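Local coordinates for protein acetylxylan esterase / glucomannan deacetylase (Cellvibrio japonicus, PDB 2WAA) that removes acetyl groups from acetylated xylan and glucomannan, as a family 2 carbohydrate esterase taking part in the breakdown of plant cell wall polysaccharides, at residues 235-240 / 246-251; 24-29 / 221-226; 169-174 / 327-332; 152-155 / 159-162; 290-293 / 299-302. All blocks are in the same frame, centred on the assembly; numbering follows the deposited sequence. Where two conformers were deposited one is given.

The five contacts sample a two-domain enzyme, an N-terminal beta-sandwich joined to an SGNH-type hydrolase domain. Interactions 1 and 4 lie nearest the chemistry: interaction 1 holds Asn236, the inferred transition-state stabiliser that binds an acetate, while in interaction 4 the side chain of Trp160 comes to about 4 Å from that of Asp314 of the inferred charge relay. Their nearest atoms are about 11 Å apart. Interactions 1 and 5 meet directly, where Ile249 CD1 lies 3.3 Å from Glu290 CD, and interaction 5 comes within about 5 Å of interaction 3, nearest atom to nearest atom. Interaction 2 joins the two domains, its centre about 30 Å from that of interaction 4, on opposite sides of the chain's centre.

Interaction 1. Residues 235-240 / 246-251; sequences TNDFSP and ATYINT. With ACT (acetate ion), chain C.
Tyr248 is the residue of helix 245-262 that reaches residues 235-240, meeting Asp237 with its hydroxyl and Phe238 with a ring face. Its CG stands anti to the backbone N (chi1 -159°), which carries the ring out from the helix toward the weakly bonded helical turn 235-238. There Tyr248 OH donates to Asp237 OD2 at 2.9 Å, approaching from above the carboxylate, 54° out of its plane. The carboxylate also lies against the ring's edge, Asp237 CG being 3.4 Å from Tyr248 CE1. Phe238 completes the contact as a T-shaped pair: its edge points at the face of Tyr248, with the centroids 5.8 Å apart and the planes at 80°. Phe238 CE1 stands over the rim of the ring, 4.2 Å from Tyr248 CZ.

One residue on, Ile249 turns to helix 278-295 and rests on Glu290 and Gln294.

The sequence Thr-Asn-Asp belongs to the GxND signature of SGNH hydrolases, and Asn236 is inferred to stabilise the transition state. Asn236 ND2 makes a nearly straight 2.9 Å bond to OXT of an acetate, probably from the crystallisation liquor, that is also held by the backbone N of Ser141 and of Gly186 and by His316 NE2; the same ND2 bonds to Arg187 O. Asp237, next in sequence, leaves the turn in another direction; besides the tyrosine hydroxyl, its carboxylate accepts from the backbone N of Leu189 and Ile190. Three such donors would favour a charged, rotationally fixed carboxylate, which ties the turn bearing Asn236 to the Gly186 loop and so probably steadies the oxyanion-binding groups.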
# COMPACT_ATOMS: atom_id res chain seq x y z
N THR A 235 15.81 -3.49 -3.87
CA THR A 235 16.44 -2.48 -4.73
C THR A 235 17.41 -1.61 -3.92
O THR A 235 18.55 -1.38 -4.33
CB THR A 235 15.40 -1.56 -5.32
OG1 THR A 235 14.47 -2.37 -6.05
CG2 THR A 235 16.05 -0.54 -6.28
N ASN A 236 16.97 -1.11 -2.78
CA ASN A 236 17.80 -0.11 -2.09
C ASN A 236 19.00 -0.73 -1.39
O ASN A 236 20.04 -0.08 -1.24
CB ASN A 236 16.91 0.74 -1.15
CG ASN A 236 15.86 1.50 -1.94
OD1 ASN A 236 16.20 2.21 -2.90
ND2 ASN A 236 14.55 1.30 -1.59
N ASP A 237 18.86 -1.98 -0.95
CA ASP A 237 20.00 -2.69 -0.38
C ASP A 237 21.15 -2.80 -1.38
O ASP A 237 22.33 -2.89 -0.99
CB ASP A 237 19.63 -4.10 0.04
CG ASP A 237 18.63 -4.10 1.18
OD1 ASP A 237 18.99 -3.61 2.27
OD2 ASP A 237 17.48 -4.57 0.95
N PHE A 238 20.79 -2.91 -2.67
CA PHE A 238 21.79 -3.09 -3.76
C PHE A 238 22.25 -1.78 -4.41
O PHE A 238 23.15 -1.78 -5.26
CB PHE A 238 21.23 -4.06 -4.85
CG PHE A 238 21.21 -5.49 -4.39
CD1 PHE A 238 20.42 -5.85 -3.31
CD2 PHE A 238 22.02 -6.44 -4.97
CE1 PHE A 238 20.41 -7.16 -2.84
CE2 PHE A 238 22.03 -7.75 -4.53
CZ PHE A 238 21.23 -8.14 -3.45
N SER A 239 21.66 -0.67 -3.99
CA SER A 239 22.02 0.62 -4.58
C SER A 239 23.47 1.01 -4.34
O SER A 239 24.15 1.44 -5.28
CB SER A 239 21.08 1.73 -4.11
OG SER A 239 19.81 1.43 -4.60
N PRO A 240 23.96 0.84 -3.11
CA PRO A 240 25.38 1.15 -2.93
C PRO A 240 26.31 0.14 -3.59
O PRO A 240 27.44 0.51 -3.91
CB PRO A 240 25.57 1.08 -1.40
CG PRO A 240 24.15 1.18 -0.80
CD PRO A 240 23.30 0.50 -1.82
N ALA A 246 26.32 -13.63 3.17
CA ALA A 246 25.87 -14.25 4.43
C ALA A 246 25.00 -13.31 5.26
O ALA A 246 24.02 -13.74 5.83
CB ALA A 246 27.07 -14.80 5.28
N THR A 247 25.35 -12.04 5.33
CA THR A 247 24.63 -11.09 6.15
C THR A 247 23.19 -10.92 5.62
O THR A 247 22.19 -10.97 6.35
CB THR A 247 25.29 -9.71 6.11
OG1 THR A 247 26.62 -9.78 6.64
CG2 THR A 247 24.48 -8.70 6.91
N TYR A 248 23.10 -10.73 4.32
CA TYR A 248 21.79 -10.52 3.73
C TYR A 248 20.90 -11.76 3.87
O TYR A 248 19.72 -11.67 4.25
CB TYR A 248 21.95 -10.15 2.27
CG TYR A 248 20.72 -9.44 1.76
CD1 TYR A 248 20.60 -8.07 1.92
CD2 TYR A 248 19.71 -10.15 1.10
CE1 TYR A 248 19.48 -7.38 1.44
CE2 TYR A 248 18.59 -9.48 0.59
CZ TYR A 248 18.49 -8.09 0.78
OH TYR A 248 17.41 -7.40 0.32
N ILE A 249 21.44 -12.93 3.54
CA ILE A 249 20.64 -14.14 3.58
C ILE A 249 20.23 -14.44 5.02
O ILE A 249 19.07 -14.83 5.29
CB ILE A 249 21.38 -15.34 2.96
CG1 ILE A 249 21.52 -15.15 1.43
CG2 ILE A 249 20.67 -16.70 3.33
CD1 ILE A 249 22.44 -16.19 0.79
N ASN A 250 21.13 -14.23 5.97
CA ASN A 250 20.74 -14.49 7.34
C ASN A 250 19.65 -13.52 7.82
O ASN A 250 18.74 -13.93 8.55
CB ASN A 250 21.95 -14.46 8.28
CG ASN A 250 22.83 -15.67 8.08
OD1 ASN A 250 22.38 -16.75 7.60
ND2 ASN A 250 24.09 -15.53 8.47
N THR A 251 19.71 -12.26 7.41
CA THR A 251 18.63 -11.40 7.84
C THR A 251 17.34 -11.62 7.07
O THR A 251 16.28 -11.53 7.69
CB THR A 251 19.03 -9.92 8.21
OG1 THR A 251 18.10 -8.94 7.71
CG2 THR A 251 20.44 -9.62 7.83
C ACT C . 13.06 2.98 -4.12
O ACT C . 13.36 4.18 -4.46
OXT ACT C . 12.56 2.85 -2.98
CH3 ACT C . 13.28 1.78 -5.00

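Interaction 2. Residues 24-29 / 221-226; sequences GRTHIN and HHRYQP. With GOL (glycerol), chain J.
Thr26 lies in extended chain leading into strand 27-28, and its carbonyl faces Arg223 at the end of a 3-10 turn, 221-223, in which Tyr224 N bonds to His221 O at 3.1 Å. Arg223 reaches over end-on with both terminal nitrogens and spends them on that one oxygen: NH1 and NH2 each lie 3.0 Å from Thr26 O. The two approaches differ. NH1 lies almost straight out from the carbonyl (174°), whereas NH2 arrives from above the carbonyl plane, and neither bond is straight, as must follow when a forked donor shares a single acceptor. A bend at chi3 (68°) turns the guanidinium onto its target.

A glycerol, probably from the crystallisation liquor, extends this polar patch. Its O1 donates to Thr26 OG1 at 2.9 Å and receives a weak bond from Arg223 NH2 at 3.3 Å, while Ile28 CD1 lies 3.4 Å from its C3. Next to this patch, Arg25 and His221 make a looser meeting, Arg25 NH2 being 4.0 Å from His221 CE1 with the guanidinium and imidazole planes 75° apart. Each is held by others: Arg25 donates to the carbonyls of Tyr206 and Phe208, and His221 stacks on the ring of Tyr206.

This is an interdomain contact, between the N-terminal beta-sandwich and the SGNH domain. On the sandwich side Thr26 rests on strand 34-36, the antiparallel partner of strand 27-28. Across the boundary, Arg25 touches Val182 of the edge strand 177-183, and Tyr224 lies against that strand and 133-139, just before the chain enters strand 228-231.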
# COMPACT_ATOMS: atom_id res chain seq x y z
N GLY A 24 -6.42 -1.60 4.69
CA GLY A 24 -5.09 -0.94 4.83
C GLY A 24 -4.89 -0.55 6.28
O GLY A 24 -5.86 -0.50 7.07
N ARG A 25 -3.66 -0.31 6.68
CA ARG A 25 -3.39 0.03 8.07
C ARG A 25 -3.84 1.43 8.50
O ARG A 25 -3.46 2.44 7.89
CB ARG A 25 -1.89 -0.09 8.34
CG ARG A 25 -1.44 -1.56 8.21
CD ARG A 25 0.01 -1.75 8.70
NE ARG A 25 0.47 -3.13 8.54
CZ ARG A 25 1.69 -3.55 8.90
NH1 ARG A 25 2.53 -2.73 9.49
NH2 ARG A 25 2.05 -4.81 8.71
N THR A 26 -4.62 1.48 9.58
CA THR A 26 -5.04 2.76 10.16
C THR A 26 -4.81 2.75 11.69
O THR A 26 -4.86 1.69 12.33
CB THR A 26 -6.54 3.03 9.89
OG1 THR A 26 -7.34 1.99 10.49
CG2 THR A 26 -6.81 3.11 8.37
N HIS A 27 -4.57 3.93 12.26
CA HIS A 27 -4.47 4.09 13.71
C HIS A 27 -5.78 4.75 14.18
O HIS A 27 -6.22 5.74 13.61
CB HIS A 27 -3.31 4.99 14.06
CG HIS A 27 -3.13 5.12 15.54
ND1 HIS A 27 -2.62 4.09 16.30
CD2 HIS A 27 -3.48 6.10 16.40
CE1 HIS A 27 -2.61 4.46 17.58
NE2 HIS A 27 -3.13 5.68 17.66
N ILE A 28 -6.43 4.15 15.19
CA ILE A 28 -7.70 4.67 15.67
C ILE A 28 -7.39 5.62 16.82
O ILE A 28 -6.80 5.19 17.86
CB ILE A 28 -8.58 3.55 16.20
CG1 ILE A 28 -8.84 2.52 15.09
CG2 ILE A 28 -9.94 4.13 16.72
CD1 ILE A 28 -9.62 1.29 15.60
N ASN A 29 -7.67 6.91 16.62
CA ASN A 29 -7.39 7.89 17.67
C ASN A 29 -8.47 7.94 18.74
O ASN A 29 -9.55 7.41 18.57
CB ASN A 29 -7.20 9.29 17.09
CG ASN A 29 -6.09 9.34 16.09
OD1 ASN A 29 -4.94 9.02 16.41
ND2 ASN A 29 -6.40 9.73 14.88
N HIS A 221 -1.09 -7.57 14.40
CA HIS A 221 -1.29 -8.41 13.20
C HIS A 221 -2.61 -9.14 13.16
O HIS A 221 -3.05 -9.61 12.11
CB HIS A 221 -0.13 -9.38 13.08
CG HIS A 221 1.15 -8.70 12.79
ND1 HIS A 221 1.37 -8.07 11.59
CD2 HIS A 221 2.25 -8.49 13.54
CE1 HIS A 221 2.57 -7.52 11.61
NE2 HIS A 221 3.12 -7.75 12.78
N HIS A 222 -3.27 -9.24 14.31
CA HIS A 222 -4.56 -9.88 14.36
C HIS A 222 -5.54 -9.05 13.53
O HIS A 222 -6.60 -9.53 13.14
CB HIS A 222 -5.03 -9.94 15.83
CG HIS A 222 -6.33 -10.67 16.01
ND1 HIS A 222 -7.56 -10.04 15.93
CD2 HIS A 222 -6.60 -11.98 16.27
CE1 HIS A 222 -8.53 -10.93 16.11
NE2 HIS A 222 -7.97 -12.11 16.32
N ARG A 223 -5.19 -7.80 13.28
CA ARG A 223 -6.10 -6.91 12.54
C ARG A 223 -6.06 -7.17 11.02
O ARG A 223 -6.91 -6.65 10.30
CB ARG A 223 -5.75 -5.42 12.78
CG ARG A 223 -5.87 -4.95 14.26
CD ARG A 223 -5.33 -3.48 14.44
NE ARG A 223 -6.21 -2.52 13.76
CZ ARG A 223 -5.92 -1.24 13.57
NH1 ARG A 223 -4.78 -0.73 14.05
NH2 ARG A 223 -6.80 -0.46 12.95
N TYR A 224 -5.04 -7.88 10.53
CA TYR A 224 -5.03 -8.27 9.10
C TYR A 224 -4.19 -9.53 8.94
O TYR A 224 -2.96 -9.47 9.08
CB TYR A 224 -4.44 -7.14 8.25
CG TYR A 224 -4.59 -7.33 6.76
CD1 TYR A 224 -5.81 -7.13 6.12
CD2 TYR A 224 -3.51 -7.73 5.98
CE1 TYR A 224 -5.97 -7.32 4.74
CE2 TYR A 224 -3.65 -7.91 4.57
CZ TYR A 224 -4.88 -7.69 3.98
OH TYR A 224 -5.04 -7.82 2.61
N GLN A 225 -4.84 -10.67 8.73
CA GLN A 225 -4.10 -11.94 8.59
C GLN A 225 -4.20 -12.33 7.11
O GLN A 225 -5.25 -12.78 6.64
CB GLN A 225 -4.68 -13.03 9.51
CG GLN A 225 -4.16 -12.90 10.96
CD GLN A 225 -2.65 -13.18 11.08
OE1 GLN A 225 -1.96 -13.32 10.07
NE2 GLN A 225 -2.16 -13.27 12.32
N PRO A 226 -3.11 -12.09 6.35
CA PRO A 226 -3.15 -12.33 4.92
C PRO A 226 -3.01 -13.80 4.56
O PRO A 226 -2.37 -14.57 5.31
CB PRO A 226 -1.94 -11.55 4.40
CG PRO A 226 -0.91 -11.70 5.60
CD PRO A 226 -1.81 -11.55 6.81
C1 GOL J . -10.66 1.53 11.21
O1 GOL J . -9.68 0.70 11.73
C2 GOL J . -11.98 1.40 11.96
O2 GOL J . -12.81 0.75 11.03
C3 GOL J . -11.81 0.41 13.12
O3 GOL J . -13.04 0.21 13.79

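Interaction 3. Residues 169-174 / 327-332; sequences MLTAKA and RELTPQ
Thr171 sits where helices 167-174 and 319-337 come together, its CA 5.8 Å from that of Thr330. The segment axes pass 9.5 Å apart at a crossing angle of -41°, with small side chains, threonine and alanine, at the point of approach. The two threonine side chains run antiparallel, side by side, with the methyl of one set against the hydroxyl of the other: Thr171 CG2 is 3.5 Å from Thr330 OG1. Both hydroxyls are used within their own helices. Thr171 OG1, placed beside the backbone N by a chi1 of -62°, bonds to Tyr167 O, one turn back, and Thr330 OG1 does the same with Ala326 O. Across the interface the hydroxyl oxygens therefore meet methyl groups by packing alone. Leu329 comes in at about a right angle to Thr171 and sets its CD2 branch 3.9 Å from Thr171 OG1.

In the three-layer alpha/beta/alpha fold of SGNH hydrolases, helices cover a parallel sheet. Here helix 167-174 rests on strand 177-183 through Met169 and Ala172, on a different side from Thr171, and helix 319-337 packs against the Thr171 flank through Thr330 and Leu329.

A turn further along, Ala174 meets the other branch of the same threonine, its CB 4.0 Å from Thr330 CG2. Thr330 thus spans successive turns of the neighbouring helix, its hydroxyl lying by Thr171 and its methyl by Ala174. Directly after it, Pro331 has no N-H to bond to the preceding turn, and helix 319-337 kinks.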
# COMPACT_ATOMS: atom_id res chain seq x y z
N MET A 169 -1.70 -3.22 -6.20
CA MET A 169 -3.17 -3.06 -6.23
C MET A 169 -3.80 -3.69 -7.48
O MET A 169 -4.88 -4.30 -7.38
CB MET A 169 -3.61 -1.62 -6.00
CG MET A 169 -3.08 -1.04 -4.65
SD MET A 169 -4.13 0.34 -4.05
CE MET A 169 -5.36 -0.52 -3.08
N LEU A 170 -3.12 -3.60 -8.63
CA LEU A 170 -3.65 -4.24 -9.85
C LEU A 170 -3.67 -5.74 -9.71
O LEU A 170 -4.63 -6.37 -10.15
CB LEU A 170 -2.80 -3.89 -11.09
CG LEU A 170 -2.89 -2.42 -11.46
CD1 LEU A 170 -1.89 -2.16 -12.56
CD2 LEU A 170 -4.30 -2.10 -11.91
N THR A 171 -2.61 -6.32 -9.10
CA THR A 171 -2.52 -7.75 -8.87
C THR A 171 -3.64 -8.23 -7.91
O THR A 171 -4.29 -9.25 -8.19
CB THR A 171 -1.13 -8.13 -8.33
OG1 THR A 171 -0.13 -7.78 -9.33
CG2 THR A 171 -1.04 -9.60 -8.04
N ALA A 172 -3.83 -7.51 -6.80
CA ALA A 172 -4.91 -7.83 -5.84
C ALA A 172 -6.28 -7.78 -6.51
O ALA A 172 -7.10 -8.69 -6.27
CB ALA A 172 -4.87 -6.88 -4.64
N LYS A 173 -6.51 -6.76 -7.31
CA LYS A 173 -7.79 -6.64 -8.06
C LYS A 173 -7.99 -7.84 -9.00
O LYS A 173 -9.02 -8.53 -8.96
CB LYS A 173 -7.82 -5.34 -8.88
CG LYS A 173 -9.12 -5.15 -9.66
CD LYS A 173 -8.97 -3.86 -10.46
CE LYS A 173 -10.33 -3.31 -10.89
NZ LYS A 173 -10.67 -3.94 -12.19
N ALA A 174 -6.97 -8.15 -9.81
CA ALA A 174 -7.05 -9.37 -10.64
C ALA A 174 -7.34 -10.66 -9.84
O ALA A 174 -8.08 -11.56 -10.30
CB ALA A 174 -5.79 -9.48 -11.53
N ARG A 327 0.61 -8.24 -14.79
CA ARG A 327 0.37 -9.35 -15.75
C ARG A 327 1.40 -10.50 -15.66
O ARG A 327 1.08 -11.69 -15.95
CB ARG A 327 0.31 -8.79 -17.18
CG ARG A 327 -0.91 -7.91 -17.42
CD ARG A 327 -1.05 -7.63 -18.92
NE ARG A 327 0.10 -6.91 -19.48
CZ ARG A 327 0.15 -5.58 -19.62
NH1 ARG A 327 -0.87 -4.84 -19.25
NH2 ARG A 327 1.22 -5.02 -20.13
N GLU A 328 2.64 -10.19 -15.27
CA GLU A 328 3.66 -11.22 -15.15
C GLU A 328 3.56 -11.97 -13.85
O GLU A 328 3.83 -13.17 -13.79
CB GLU A 328 5.07 -10.61 -15.24
CG GLU A 328 5.57 -10.36 -16.61
CD GLU A 328 7.07 -10.10 -16.59
OE1 GLU A 328 7.65 -9.94 -15.50
OE2 GLU A 328 7.67 -10.09 -17.67
N LEU A 329 3.20 -11.24 -12.79
CA LEU A 329 3.20 -11.78 -11.44
C LEU A 329 1.91 -12.60 -11.21
O LEU A 329 1.96 -13.67 -10.62
CB LEU A 329 3.24 -10.62 -10.44
CG LEU A 329 3.00 -10.91 -8.97
CD1 LEU A 329 4.08 -11.92 -8.49
CD2 LEU A 329 3.09 -9.63 -8.16
N THR A 330 0.78 -12.07 -11.67
CA THR A 330 -0.55 -12.61 -11.34
C THR A 330 -0.65 -14.11 -11.67
O THR A 330 -1.01 -14.90 -10.81
CB THR A 330 -1.69 -11.76 -11.98
OG1 THR A 330 -1.67 -10.43 -11.38
CG2 THR A 330 -3.06 -12.42 -11.71
N PRO A 331 -0.24 -14.51 -12.90
CA PRO A 331 -0.32 -15.95 -13.24
C PRO A 331 0.50 -16.88 -12.33
O PRO A 331 0.07 -18.00 -12.04
CB PRO A 331 0.23 -16.02 -14.68
CG PRO A 331 0.16 -14.63 -15.22
CD PRO A 331 0.22 -13.68 -14.03
N GLN A 332 1.67 -16.41 -11.89
CA GLN A 332 2.49 -17.17 -11.00
C GLN A 332 1.82 -17.29 -9.63
O GLN A 332 1.84 -18.38 -9.03
CB GLN A 332 3.87 -16.54 -10.86
CG GLN A 332 4.65 -16.48 -12.19
CD GLN A 332 6.03 -15.84 -11.99
OE1 GLN A 332 6.94 -16.45 -11.41
NE2 GLN A 332 6.18 -14.59 -12.45

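Interaction 4. Residues 152-155 / 159-162; sequences AGED and RWWN
Glu154 presents one carboxylate oxygen to two donors that come to it at different attitudes, Arg159 crossing it and Trp160 running alongside. The guanidinium stands almost upright to the carboxylate, their planes 81° apart, yet the oxygen lies in the guanidinium's own plane: Arg159 NH2 reaches Glu154 OE1 at 2.8 Å on its syn side, forming a salt bridge. The indole lies flatter to the carboxylate, at 33°, and Trp160 NE1 meets Glu154 OE1, also at 2.8 Å, nearly in line with the C-O bond. With its chain extended beyond CG, Glu154 passes Trp160 in the opposite sense, so that its CB borders the edge of the indole, 3.9 Å from CZ2. The buried indole N-H is thereby paired with an anion, and together the two bonds anchor OE1, which probably restrains the carboxylate's rotation. Arg159 NH2 has a second acceptor in Asp149 O.

Trp160 also touches Arg150 and Asp314, the latter inferred to belong to the charge relay, so Glu154 probably acts as a second-shell residue, holding the indole beside Asp314. Both segments belong to the long loop between strand 133-139 and helix 167-174. Just beyond strand 94-103 of the N-terminal domain, Arg104 binds Arg159 O.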
# COMPACT_ATOMS: atom_id res chain seq x y z
N ALA A 152 5.73 14.40 -18.28
CA ALA A 152 6.97 14.95 -18.85
C ALA A 152 7.02 16.48 -18.66
O ALA A 152 6.03 17.15 -18.86
CB ALA A 152 7.06 14.59 -20.30
N GLY A 153 8.15 17.00 -18.19
CA GLY A 153 8.25 18.44 -17.96
C GLY A 153 8.13 18.88 -16.50
O GLY A 153 8.65 19.94 -16.11
N GLU A 154 7.43 18.10 -15.68
CA GLU A 154 7.27 18.44 -14.27
C GLU A 154 8.46 18.02 -13.40
O GLU A 154 9.12 17.03 -13.71
CB GLU A 154 6.04 17.70 -13.70
CG GLU A 154 4.76 18.21 -14.16
CD GLU A 154 3.58 17.50 -13.53
OE1 GLU A 154 3.76 16.60 -12.62
OE2 GLU A 154 2.47 17.83 -13.97
N ASP A 155 8.72 18.76 -12.33
CA ASP A 155 9.61 18.33 -11.27
C ASP A 155 8.83 17.30 -10.47
O ASP A 155 7.65 17.52 -10.19
CB ASP A 155 9.99 19.48 -10.35
CG ASP A 155 10.86 20.53 -11.04
OD1 ASP A 155 11.66 20.17 -11.93
OD2 ASP A 155 10.72 21.73 -10.68
N ARG A 159 2.39 14.39 -6.00
CA ARG A 159 1.30 14.03 -6.91
C ARG A 159 1.65 12.87 -7.84
O ARG A 159 0.76 12.16 -8.31
CB ARG A 159 0.88 15.27 -7.75
CG ARG A 159 -0.49 15.06 -8.44
CD ARG A 159 -0.65 16.01 -9.64
NE ARG A 159 0.49 15.84 -10.56
CZ ARG A 159 0.67 14.79 -11.35
NH1 ARG A 159 -0.21 13.81 -11.38
NH2 ARG A 159 1.76 14.71 -12.13
N TRP A 160 2.94 12.63 -8.05
CA TRP A 160 3.35 11.55 -8.91
C TRP A 160 3.03 10.15 -8.38
O TRP A 160 3.12 9.19 -9.13
CB TRP A 160 4.85 11.66 -9.15
CG TRP A 160 5.25 12.71 -10.15
CD1 TRP A 160 4.58 13.89 -10.48
CD2 TRP A 160 6.45 12.71 -10.92
NE1 TRP A 160 5.28 14.58 -11.43
CE2 TRP A 160 6.44 13.90 -11.71
CE3 TRP A 160 7.54 11.84 -11.00
CZ2 TRP A 160 7.47 14.21 -12.61
CZ3 TRP A 160 8.56 12.14 -11.89
CH2 TRP A 160 8.53 13.32 -12.67
N TRP A 161 2.71 10.02 -7.09
CA TRP A 161 2.40 8.70 -6.55
C TRP A 161 0.96 8.25 -6.88
O TRP A 161 0.01 9.04 -6.79
CB TRP A 161 2.55 8.71 -5.02
CG TRP A 161 3.95 8.50 -4.50
CD1 TRP A 161 4.35 7.47 -3.71
CD2 TRP A 161 5.10 9.36 -4.66
NE1 TRP A 161 5.69 7.60 -3.39
CE2 TRP A 161 6.17 8.74 -3.94
CE3 TRP A 161 5.34 10.57 -5.32
CZ2 TRP A 161 7.46 9.28 -3.88
CZ3 TRP A 161 6.64 11.14 -5.24
CH2 TRP A 161 7.68 10.47 -4.55
N ASN A 162 0.80 6.99 -7.26
CA ASN A 162 -0.54 6.47 -7.55
C ASN A 162 -0.65 5.05 -7.03
O ASN A 162 -0.01 4.15 -7.56
CB ASN A 162 -0.75 6.55 -9.06
CG ASN A 162 -2.15 6.15 -9.46
OD1 ASN A 162 -2.85 5.43 -8.73
ND2 ASN A 162 -2.54 6.53 -10.68

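Interaction 5. Residues 290-293 / 299-302; sequences ETRQ and RVFY
Val300 O is gripped twice by Arg292, which reaches it side-on with NE at 3.1 Å and NH2 at 3.2 Å. The carbonyl oxygen lies close to the guanidinium plane, but the two nitrogens see the carbonyl differently. NH2 sits in the carbonyl plane on a lone pair, with a C=O...N angle of 142°, whereas NE stands above that plane, 50° out of it. Because the chain turns at chi3 (50°), the end of the arginine folds back and lays this edge against the strand. Two conformers of Arg292 were deposited, so the double grip belongs to the one described here.

The aliphatic part of the arginine does the apolar work. Its CG packs 4.0 Å from Val300 CG1, the branch that is anti to the valine's backbone N. Beyond the aliphatic chain, Arg292 NE passes 3.5 Å from Phe301 CA. Further along, Tyr302 CB stands over one face of the guanidinium and 4.1 Å from Arg292 CD. The tyrosine ring itself leads away, and its hydroxyl is bonded to Glu272. Long and flexible as it is, the arginine thus follows the strand for three residues, held by the one carbonyl.

The contact is internal to a beta-alpha-beta unit, in which helix 278-295 connects strand 267-270 to strand 300-302. The latter is one of the two edge strands of the parallel sheet, hydrogen-bonded to 267-270 through Phe301. Val300 and Arg292 both touch Leu270 of that neighbour, and the next-door Thr291 packs on helix 245-262.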
# COMPACT_ATOMS: atom_id res chain seq x y z
N GLU A 290 18.83 -18.96 -1.87
CA GLU A 290 19.51 -19.53 -0.72
C GLU A 290 18.70 -19.27 0.56
O GLU A 290 18.72 -20.08 1.48
CB GLU A 290 20.93 -18.98 -0.57
CG GLU A 290 21.73 -19.74 0.45
CD GLU A 290 23.26 -19.40 0.41
OE1 GLU A 290 23.76 -18.94 -0.63
OE2 GLU A 290 23.93 -19.58 1.46
N THR A 291 18.03 -18.13 0.63
CA THR A 291 17.10 -17.88 1.78
C THR A 291 16.07 -18.98 1.85
O THR A 291 15.76 -19.51 2.93
CB THR A 291 16.47 -16.50 1.60
OG1 THR A 291 17.53 -15.51 1.62
CG2 THR A 291 15.36 -16.21 2.68
N ARG A 292 15.46 -19.30 0.72
CA ARG A 292 14.45 -20.34 0.73
C ARG A 292 15.05 -21.69 1.14
O ARG A 292 14.43 -22.48 1.85
CB ARG A 292 13.73 -20.40 -0.62
CG ARG A 292 12.99 -19.09 -0.94
CD ARG A 292 12.17 -19.14 -2.23
NE ARG A 292 11.31 -20.31 -2.29
CZ ARG A 292 11.64 -21.44 -2.90
NH1 ARG A 292 12.80 -21.53 -3.52
NH2 ARG A 292 10.81 -22.47 -2.89
N GLN A 293 16.26 -21.96 0.67
CA GLN A 293 16.93 -23.21 1.06
C GLN A 293 17.10 -23.29 2.58
O GLN A 293 16.77 -24.31 3.21
CB GLN A 293 18.26 -23.38 0.29
CG GLN A 293 19.04 -24.61 0.76
CD GLN A 293 20.03 -25.09 -0.28
OE1 GLN A 293 19.71 -25.15 -1.48
NE2 GLN A 293 21.23 -25.48 0.16
N ARG A 299 5.81 -23.27 2.79
CA ARG A 299 4.97 -22.08 2.63
C ARG A 299 5.69 -20.91 1.95
O ARG A 299 5.11 -19.81 1.86
CB ARG A 299 4.55 -21.57 4.01
CG ARG A 299 3.66 -22.51 4.74
CD ARG A 299 2.76 -21.66 5.60
NE ARG A 299 3.35 -21.54 6.89
CZ ARG A 299 3.33 -20.46 7.64
NH1 ARG A 299 2.78 -19.31 7.22
NH2 ARG A 299 3.89 -20.54 8.84
N VAL A 300 6.93 -21.10 1.53
CA VAL A 300 7.68 -19.99 0.95
C VAL A 300 8.12 -20.26 -0.47
O VAL A 300 8.77 -21.29 -0.74
CB VAL A 300 8.98 -19.66 1.77
CG1 VAL A 300 9.69 -18.38 1.17
CG2 VAL A 300 8.59 -19.37 3.21
N PHE A 301 7.75 -19.35 -1.38
CA PHE A 301 7.95 -19.59 -2.82
C PHE A 301 8.62 -18.39 -3.46
O PHE A 301 8.85 -17.39 -2.81
CB PHE A 301 6.59 -19.87 -3.49
CG PHE A 301 5.94 -21.11 -2.95
CD1 PHE A 301 6.33 -22.34 -3.43
CD2 PHE A 301 5.10 -21.06 -1.86
CE1 PHE A 301 5.81 -23.53 -2.86
CE2 PHE A 301 4.56 -22.20 -1.32
CZ PHE A 301 4.92 -23.45 -1.81
N TYR A 302 8.92 -18.53 -4.74
CA TYR A 302 9.60 -17.52 -5.54
C TYR A 302 8.75 -17.19 -6.77
O TYR A 302 8.17 -18.09 -7.37
CB TYR A 302 10.95 -18.08 -6.02
CG TYR A 302 11.67 -17.12 -6.99
CD1 TYR A 302 12.10 -15.88 -6.55
CD2 TYR A 302 11.89 -17.45 -8.32
CE1 TYR A 302 12.71 -14.99 -7.40
CE2 TYR A 302 12.51 -16.54 -9.20
CZ TYR A 302 12.92 -15.33 -8.70
OH TYR A 302 13.55 -14.37 -9.48